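Local coordinates for hypothetical conserved protein (Geobacillus kaustophilus, PDB 2PCS), which is of unknown function but belongs to the CoxG family of the Bet v 1-like clan and probably binds a small ligand, at residues V130-L133 / L134-F138. Residues are numbered along the deposited sequence; the frame is centred on the assembly and turned at random.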
loop_
_atom_site.group_PDB
_atom_site.type_symbol
_atom_site.label_atom_id
_atom_site.label_comp_id
_atom_site.label_asym_id
_atom_site.label_seq_id
_atom_site.Cartn_x
_atom_site.Cartn_y
_atom_site.Cartn_z
ATOM N N VAL A 130 11.912 -5.508 1.310
ATOM C CA VAL A 130 11.465 -4.133 0.989
ATOM C C VAL A 130 9.927 -3.998 0.937
ATOM O O VAL A 130 9.365 -3.084 1.563
ATOM C CB VAL A 130 12.083 -3.595 -0.321
ATOM C CG1 VAL A 130 11.533 -2.222 -0.573
ATOM C CG2 VAL A 130 13.562 -3.514 -0.195
ATOM N N ALA A 131 9.250 -4.892 0.207
ATOM C CA ALA A 131 7.763 -4.879 0.204
ATOM C C ALA A 131 7.125 -5.013 1.628
ATOM O O ALA A 131 6.194 -4.254 1.993
ATOM C CB ALA A 131 7.222 -6.023 -0.761
ATOM N N LYS A 132 7.646 -5.939 2.453
ATOM C CA LYS A 132 7.196 -6.025 3.825
ATOM C C LYS A 132 7.501 -4.754 4.545
ATOM O O LYS A 132 6.671 -4.267 5.333
ATOM C CB LYS A 132 7.804 -7.205 4.571
ATOM C CG LYS A 132 7.152 -7.401 5.951
ATOM C CD LYS A 132 7.866 -8.498 6.749
ATOM C CE LYS A 132 7.626 -8.391 8.290
ATOM N NZ LYS A 132 8.036 -9.707 8.946
ATOM N N LEU A 133 8.676 -4.178 4.288
ATOM C CA LEU A 133 8.967 -2.917 4.952
ATOM C C LEU A 133 8.039 -1.785 4.527
ATOM O O LEU A 133 7.618 -0.973 5.354
ATOM C CB LEU A 133 10.476 -2.553 4.889
ATOM C CG LEU A 133 11.079 -1.136 4.644
ATOM C CD1 LEU A 133 10.417 0.096 5.272
ATOM C CD2 LEU A 133 12.531 -1.134 5.084
ATOM N N LEU A 134 7.733 -1.691 3.237
ATOM C CA LEU A 134 6.819 -0.620 2.750
ATOM C C LEU A 134 5.405 -0.807 3.329
ATOM O O LEU A 134 4.818 0.117 3.914
ATOM C CB LEU A 134 6.808 -0.592 1.193
ATOM C CG LEU A 134 8.157 -0.075 0.631
ATOM C CD1 LEU A 134 8.248 -0.268 -0.849
ATOM C CD2 LEU A 134 8.452 1.411 1.014
ATOM N N ILE A 135 4.882 -2.028 3.200
ATOM C CA ILE A 135 3.575 -2.390 3.797
ATOM C C ILE A 135 3.533 -2.119 5.310
ATOM O O ILE A 135 2.606 -1.438 5.766
ATOM C CB ILE A 135 3.187 -3.856 3.471
ATOM C CG1 ILE A 135 2.979 -3.997 1.944
ATOM C CG2 ILE A 135 1.940 -4.283 4.272
ATOM C CD1 ILE A 135 3.302 -5.368 1.418
ATOM N N SER A 136 4.526 -2.613 6.083
ATOM C CA SER A 136 4.545 -2.342 7.557
ATOM C C SER A 136 4.578 -0.857 7.920
ATOM O O SER A 136 3.840 -0.414 8.819
ATOM C CB SER A 136 5.715 -3.002 8.261
ATOM O OG SER A 136 5.819 -4.345 7.862
ATOM N N ASP A 137 5.416 -0.097 7.220
ATOM C CA ASP A 137 5.511 1.311 7.447
ATOM C C ASP A 137 4.230 2.077 7.099
ATOM O O ASP A 137 3.845 3.069 7.769
ATOM C CB ASP A 137 6.674 1.904 6.648
ATOM C CG ASP A 137 6.889 3.373 7.000
ATOM O OD1 ASP A 137 7.317 3.633 8.159
ATOM O OD2 ASP A 137 6.550 4.252 6.166
ATOM N N PHE A 138 3.558 1.624 6.042
ATOM C CA PHE A 138 2.237 2.193 5.709
ATOM C C PHE A 138 1.208 1.862 6.805
ATOM O O PHE A 138 0.467 2.721 7.270
ATOM C CB PHE A 138 1.775 1.650 4.366
ATOM C CG PHE A 138 0.371 2.048 4.007
ATOM C CD1 PHE A 138 0.089 3.326 3.486
ATOM C CD2 PHE A 138 -0.674 1.158 4.192
ATOM C CE1 PHE A 138 -1.205 3.686 3.153
ATOM C CE2 PHE A 138 -1.977 1.530 3.839
ATOM C CZ PHE A 138 -2.242 2.757 3.296
#
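The peptide carbonyl of Lys132 is the flat group gripped from both faces: Ser136 N approaches on one side of its plane, tilted 25°, and Ser136 OG on the other, 37° out of it. These bonds lie within helix 124-148, the long C-terminal helix that packs against the antiparallel sheet in Bet v 1-like folds. Ser136 OG lies 2.7 Å from Lys132 O and Ser136 N 2.8 Å from the same oxygen, so one carbonyl accepts both the ordinary i to i+4 helical bond and a side-chain hydroxyl. The hydroxyl can fold back because chi1 of -48° sets OG beside its own backbone N, facing the preceding turn. The extended Lys132 chain leaves alongside, its CG 3.8 Å from OG. Without the hydroxyl, with an alanine here in place of Ser136, Lys132 O would probably keep the backbone amide as its one donor from this turn. The neighbouring i to i+4 backbone bonds run from Leu134 N to Val130 O, from Ile135 N to Ala131 O, and from Asp137 N to Leu133 O at 3.0 Å. On another side of the helix Val130 and Leu134 lie side by side and point the same way, CG1 of Val130 meeting CD1 of Leu134 at 3.8 Å. The Leu134 side chain also comes within about 4 Å of an unidentified bound ligand, consistent with this face bordering a ligand pocket. Ala131 and Ile135 turn to the sheet, where both touch Tyr111 of strand 104-116 and Ile135 also meets Tyr109; Phe138 packs on Leu28 and Cys31 of helix 25-31. CG1 of Ile135, anti to its carbonyl carbon, turns back beside the backbone N toward the preceding turn, and both CG1 and CD1 reach Ala131 O, CD1 at 3.2 Å.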